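Local coordinates for protein putative alpha/beta hydrolase (Desulfitobacterium hafniense, PDB 4RPC) that is a putative alpha/beta hydrolase, probably cleaving its still unidentified substrate with a serine nucleophile held at a tight strand-to-helix turn, at residues Val24-Gly29 against Ala39-Asp44; Met105-Glu110 against Lys195-Arg200. One frame throughout, in Å; residues are numbered along the deposited sequence.

The two contacts lie on opposite faces of the central sheet of an alpha/beta hydrolase fold, their centres about 24 Å apart. In interaction 1, strand 23-27 receives helix 39-45 on the face that also carries helix 249-259. Interaction 2 belongs to the other face, where the C-terminal end of helix 97-108 meets the loop before strand 204-210. Strand and helix nonetheless touch, L25 CD1 of the first packing at 3.9 Å on the selenium (SE) of M105 in the second. Both contacts relate to the probable active site: S96, on the likely nucleophile elbow, immediately precedes helix 97-108, and L26 lies near that elbow without touching it.

Interaction 1 of 2, residues Val24-Gly29 against Ala39-Asp44; sequences VLLIHG and ARIIRD
L26 has its CG anti to the carbonyl carbon (chi1 -55°), and its nearly extended second torsion carries CD1 out from strand 23-27 to meet I41 and I42 of the facing helix. I41 has the same stagger about its first bond: its longer branch, CG1, lies anti to the carbonyl carbon (chi1 -69°), which leaves the CG2 methyl anti to the backbone N, and this methyl does the touching. L26 CD1 stands 4.0 Å from I41 CG2, the two side chains crossing at a slant. The same leucine methyl is met by the next residue of the helix, with L26 CD1 4.2 Å from I42 CG1, a contact made along the longer branch of that isoleucine rather than by its CB. One methyl is thus shared between consecutive helical residues. No hydrogen bond crosses the contact, and all three side chains are buried, so strand and helix meet here through apolar side chains.

The helix also carries a polar pair. R40 NE reaches D44 OD1 at 3.0 Å, a salt bridge spanning one turn; the bond is fairly straight (165°), lies in the guanidinium plane and uses the syn side of the carboxylate. The other oxygen, D44 OD2, is hydrogen-bonded to S253 OG of helix 249-259. Beyond the strand, H28 ND1 donates to G29 O at 2.8 Å, which helps to set the imidazole's rotation where the chain turns into the loop.

In the fold, strand 23-27 lies between strands 50-54 and 88-95, and L26 also rests on Y93 of the latter. I41 reaches I252 and S253 while I42 reaches I53, so helix 39-45 packs on the sheet next to helix 249-259, whereas L25 and I27 point to the opposite face and touch I92.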
loop_
_atom_site.group_PDB
_atom_site.type_symbol
_atom_site.label_atom_id
_atom_site.label_comp_id
_atom_site.label_asym_id
_atom_site.label_seq_id
_atom_site.Cartn_x
_atom_site.Cartn_y
_atom_site.Cartn_z
ATOM N N VAL A 24 -0.971 11.790 8.864
ATOM C CA VAL A 24 -0.301 10.915 7.975
ATOM C C VAL A 24 -1.001 9.529 8.042
ATOM O O VAL A 24 -1.056 8.886 9.102
ATOM C CB VAL A 24 1.175 10.824 8.385
ATOM C CG1 VAL A 24 1.931 9.813 7.537
ATOM C CG2 VAL A 24 1.847 12.208 8.263
ATOM N N LEU A 25 -1.522 9.081 6.918
ATOM C CA LEU A 25 -2.213 7.763 6.810
ATOM C C LEU A 25 -1.288 6.720 6.232
ATOM O O LEU A 25 -0.707 6.950 5.194
ATOM C CB LEU A 25 -3.394 7.883 5.824
ATOM C CG LEU A 25 -4.825 7.573 6.158
ATOM C CD1 LEU A 25 -5.613 7.523 4.862
ATOM C CD2 LEU A 25 -5.066 6.300 6.936
ATOM N N LEU A 26 -1.207 5.560 6.854
ATOM C CA LEU A 26 -0.359 4.502 6.414
ATOM C C LEU A 26 -1.192 3.278 6.132
ATOM O O LEU A 26 -1.805 2.710 7.086
ATOM C CB LEU A 26 0.645 4.161 7.501
ATOM C CG LEU A 26 1.479 5.304 8.015
ATOM C CD1 LEU A 26 2.254 4.833 9.235
ATOM C CD2 LEU A 26 2.447 5.774 6.963
ATOM N N ILE A 27 -1.214 2.872 4.846
ATOM C CA ILE A 27 -2.106 1.788 4.354
ATOM C C ILE A 27 -1.308 0.635 3.868
ATOM O O ILE A 27 -0.565 0.745 2.896
ATOM C CB ILE A 27 -3.081 2.259 3.254
ATOM C CG1 ILE A 27 -3.753 3.580 3.620
ATOM C CG2 ILE A 27 -4.148 1.199 2.996
ATOM C CD1 ILE A 27 -4.669 4.163 2.537
ATOM N N HIS A 28 -1.423 -0.479 4.584
ATOM C CA HIS A 28 -0.700 -1.697 4.281
ATOM C C HIS A 28 -1.263 -2.461 3.090
ATOM O O HIS A 28 -2.313 -2.114 2.552
ATOM C CB HIS A 28 -0.629 -2.598 5.513
ATOM C CG HIS A 28 -1.928 -3.267 5.895
ATOM N ND1 HIS A 28 -2.381 -4.399 5.265
ATOM C CD2 HIS A 28 -2.784 -3.049 6.921
ATOM C CE1 HIS A 28 -3.520 -4.793 5.810
ATOM N NE2 HIS A 28 -3.789 -4.000 6.822
ATOM N N GLY A 29 -0.534 -3.466 2.638
ATOM C CA GLY A 29 -0.956 -4.232 1.458
ATOM C C GLY A 29 -1.617 -5.568 1.794
ATOM O O GLY A 29 -1.754 -5.959 2.973
ATOM N N ALA A 39 5.608 -0.386 12.190
ATOM C CA ALA A 39 6.191 -0.169 13.521
ATOM C C ALA A 39 7.270 0.918 13.606
ATOM O O ALA A 39 7.132 1.864 14.370
ATOM C CB ALA A 39 6.688 -1.476 14.126
ATOM N N ARG A 40 8.307 0.798 12.780
ATOM C CA ARG A 40 9.413 1.724 12.817
ATOM C C ARG A 40 9.001 3.075 12.345
ATOM O O ARG A 40 9.435 4.092 12.907
ATOM C CB ARG A 40 10.596 1.185 11.997
ATOM C CG ARG A 40 11.795 2.098 11.916
ATOM C CD ARG A 40 12.366 2.458 13.307
ATOM N NE ARG A 40 13.434 3.442 13.170
ATOM C CZ ARG A 40 14.702 3.142 12.871
ATOM N NH1 ARG A 40 15.087 1.885 12.700
ATOM N NH2 ARG A 40 15.596 4.099 12.739
ATOM N N ILE A 41 8.121 3.124 11.343
ATOM C CA ILE A 41 7.698 4.429 10.829
ATOM C C ILE A 41 6.948 5.186 11.905
ATOM O O ILE A 41 7.151 6.368 12.113
ATOM C CB ILE A 41 6.839 4.284 9.553
ATOM C CG1 ILE A 41 7.748 3.785 8.420
ATOM C CG2 ILE A 41 6.189 5.613 9.154
ATOM C CD1 ILE A 41 7.002 3.285 7.195
ATOM N N ILE A 42 6.053 4.496 12.573
ATOM C CA ILE A 42 5.281 5.100 13.632
ATOM C C ILE A 42 6.232 5.615 14.702
ATOM O O ILE A 42 6.131 6.770 15.091
ATOM C CB ILE A 42 4.299 4.088 14.214
ATOM C CG1 ILE A 42 3.205 3.766 13.195
ATOM C CG2 ILE A 42 3.664 4.585 15.508
ATOM C CD1 ILE A 42 2.463 2.486 13.526
ATOM N N ARG A 43 7.170 4.781 15.151
ATOM C CA ARG A 43 8.158 5.222 16.129
ATOM C C ARG A 43 8.916 6.461 15.707
ATOM O O ARG A 43 9.088 7.359 16.524
ATOM C CB ARG A 43 9.160 4.123 16.480
ATOM C CG ARG A 43 8.531 2.988 17.274
ATOM C CD ARG A 43 9.592 2.148 17.973
ATOM N NE ARG A 43 10.362 1.413 16.993
ATOM C CZ ARG A 43 9.974 0.265 16.428
ATOM N NH1 ARG A 43 8.817 -0.329 16.753
ATOM N NH2 ARG A 43 10.778 -0.321 15.542
ATOM N N ASP A 44 9.321 6.535 14.433
ATOM C CA ASP A 44 10.039 7.729 13.929
ATOM C C ASP A 44 9.183 9.007 13.835
ATOM O O ASP A 44 9.697 10.094 14.005
ATOM C CB ASP A 44 10.664 7.478 12.564
ATOM C CG ASP A 44 11.720 6.408 12.591
ATOM O OD1 ASP A 44 12.276 6.113 13.691
ATOM O OD2 ASP A 44 11.987 5.843 11.491
#

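Interaction 2 of 2, residues Met105-Glu110 against Lys195-Arg200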
loop_
_atom_site.group_PDB
_atom_site.type_symbol
_atom_site.label_atom_id
_atom_site.label_comp_id
_atom_site.label_asym_id
_atom_site.label_seq_id
_atom_site.Cartn_x
_atom_site.Cartn_y
_atom_site.Cartn_z
HETATM N N MSE A 105 -8.772 7.085 -2.433
HETATM C CA MSE A 105 -9.133 8.152 -1.482
HETATM C C MSE A 105 -8.899 9.542 -2.041
HETATM O O MSE A 105 -9.681 10.426 -1.796
HETATM C CB MSE A 105 -8.404 7.949 -0.165
HETATM C CG MSE A 105 -9.225 6.861 0.551
HETATM SE SE MSE A 105 -8.249 6.545 2.190
HETATM C CE MSE A 105 -9.171 8.077 3.059
ATOM N N ALA A 106 -7.855 9.723 -2.855
ATOM C CA ALA A 106 -7.568 11.037 -3.450
ATOM C C ALA A 106 -8.582 11.437 -4.493
ATOM O O ALA A 106 -8.787 12.607 -4.722
ATOM C CB ALA A 106 -6.160 11.078 -4.058
ATOM N N ILE A 107 -9.190 10.455 -5.132
ATOM C CA ILE A 107 -10.160 10.673 -6.188
ATOM C C ILE A 107 -11.572 10.929 -5.659
ATOM O O ILE A 107 -12.293 11.737 -6.216
ATOM C CB ILE A 107 -10.201 9.429 -7.087
ATOM C CG1 ILE A 107 -8.903 9.292 -7.866
ATOM C CG2 ILE A 107 -11.457 9.418 -7.956
ATOM C CD1 ILE A 107 -8.867 7.979 -8.640
ATOM N N ARG A 108 -12.004 10.186 -4.642
ATOM C CA ARG A 108 -13.347 10.350 -4.104
ATOM C C ARG A 108 -13.605 11.778 -3.629
ATOM O O ARG A 108 -14.679 12.345 -3.870
ATOM C CB ARG A 108 -13.555 9.431 -2.925
ATOM C CG ARG A 108 -13.780 7.974 -3.274
ATOM C CD ARG A 108 -13.836 7.155 -1.980
ATOM N NE ARG A 108 -14.357 7.896 -0.812
ATOM C CZ ARG A 108 -15.650 8.048 -0.496
ATOM N NH1 ARG A 108 -16.608 7.513 -1.254
ATOM N NH2 ARG A 108 -15.989 8.747 0.589
ATOM N N GLY A 109 -12.642 12.355 -2.923
ATOM C CA GLY A 109 -12.718 13.772 -2.579
ATOM C C GLY A 109 -13.517 14.096 -1.334
ATOM O O GLY A 109 -13.641 15.267 -0.985
ATOM N N GLU A 110 -14.057 13.086 -0.651
ATOM C CA GLU A 110 -14.717 13.327 0.621
ATOM C C GLU A 110 -13.690 14.058 1.497
ATOM O O GLU A 110 -13.910 15.156 1.976
ATOM C CB GLU A 110 -15.145 12.000 1.260
ATOM C CG GLU A 110 -16.219 12.145 2.350
ATOM C CD GLU A 110 -16.154 11.060 3.435
ATOM O OE1 GLU A 110 -15.718 9.914 3.136
ATOM O OE2 GLU A 110 -16.534 11.352 4.594
ATOM N N LYS A 195 -7.376 3.528 -14.829
ATOM C CA LYS A 195 -7.509 4.221 -16.105
ATOM C C LYS A 195 -8.962 4.503 -16.424
ATOM O O LYS A 195 -9.276 5.602 -16.888
ATOM C CB LYS A 195 -6.881 3.398 -17.248
ATOM C CG LYS A 195 -6.990 4.051 -18.620
ATOM C CD LYS A 195 -5.671 3.988 -19.395
ATOM C CE LYS A 195 -5.864 4.341 -20.865
ATOM N NZ LYS A 195 -6.578 5.649 -21.040
ATOM N N ALA A 196 -9.824 3.518 -16.139
ATOM C CA ALA A 196 -11.236 3.574 -16.498
ATOM C C ALA A 196 -11.989 4.675 -15.792
ATOM O O ALA A 196 -13.066 5.051 -16.230
ATOM C CB ALA A 196 -11.921 2.250 -16.211
ATOM N N LYS A 197 -11.445 5.164 -14.685
ATOM C CA LYS A 197 -12.106 6.203 -13.926
ATOM C C LYS A 197 -12.002 7.591 -14.552
ATOM O O LYS A 197 -12.788 8.439 -14.236
ATOM C CB LYS A 197 -11.550 6.241 -12.526
ATOM C CG LYS A 197 -11.892 4.950 -11.828
ATOM C CD LYS A 197 -11.542 5.008 -10.389
ATOM C CE LYS A 197 -11.837 3.661 -9.769
ATOM N NZ LYS A 197 -13.226 3.669 -9.290
ATOM N N ASN A 198 -11.028 7.813 -15.425
ATOM C CA ASN A 198 -10.782 9.137 -15.949
ATOM C C ASN A 198 -10.677 10.150 -14.811
ATOM O O ASN A 198 -11.351 11.172 -14.807
ATOM C CB ASN A 198 -11.879 9.548 -16.921
ATOM C CG ASN A 198 -11.552 10.854 -17.607
ATOM O OD1 ASN A 198 -10.392 11.118 -17.857
ATOM N ND2 ASN A 198 -12.556 11.703 -17.843
ATOM N N ALA A 199 -9.826 9.833 -13.845
ATOM C CA ALA A 199 -9.751 10.581 -12.611
ATOM C C ALA A 199 -8.729 11.715 -12.690
ATOM O O ALA A 199 -7.939 11.808 -13.620
ATOM C CB ALA A 199 -9.416 9.652 -11.489
ATOM N N ARG A 200 -8.825 12.635 -11.743
ATOM C CA ARG A 200 -7.873 13.751 -11.628
ATOM C C ARG A 200 -7.673 13.912 -10.151
ATOM O O ARG A 200 -8.627 13.948 -9.412
ATOM C CB ARG A 200 -8.409 15.052 -12.225
ATOM C CG ARG A 200 -8.440 15.099 -13.761
ATOM C CD ARG A 200 -7.070 14.992 -14.435
ATOM N NE ARG A 200 -6.444 16.313 -14.549
ATOM C CZ ARG A 200 -5.151 16.565 -14.772
ATOM N NH1 ARG A 200 -4.262 15.594 -14.906
ATOM N NH2 ARG A 200 -4.751 17.817 -14.857
#
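The C-terminal turn of helix 97-108, which follows the probable nucleophile elbow of this alpha/beta hydrolase, meets the loop between helix 179-191 and strand 204-210 through I107, A199 and K197. I107 CG1 is anti to the carbonyl carbon (chi1 -69°), and the extended remainder of that branch brings the terminal methyl over to the loop. There I107 CD1 comes to 3.3 Å from A199 CB, tighter than ordinary van der Waals contact, so the exact spacing is doubtful although the packing is not. The A199 methyl is in fact set against both branches of the isoleucine, with I107 CG1 3.7 Å and I107 CG2 4.1 Å from A199 CB. K197 adds a looser touch from its aliphatic part, I107 CD1 lying 4.4 Å from K197 CD.

G109 is the first residue beyond the helix, and its positive phi (85°) suits glycine. R108 NH2 forms a salt bridge of 2.8 Å with E110 OE1 across this end, although its hydrogen bond is bent and weak and E110 is poorly ordered. In the loop, N198 N bonds to K195 O at 3.2 Å.

I107 also touches L194 and V201, which extend the apolar patch along the loop. The amine of K197 leaves that patch for a salt bridge with E71 of helix 70-83. The contact therefore divides by chemistry: a small, partly exposed hydrophobic junction without cross-segment hydrogen bonds, and a charged margin where the lysine offers its CD methylene to I107 while its ammonium end ties the loop to a second helix.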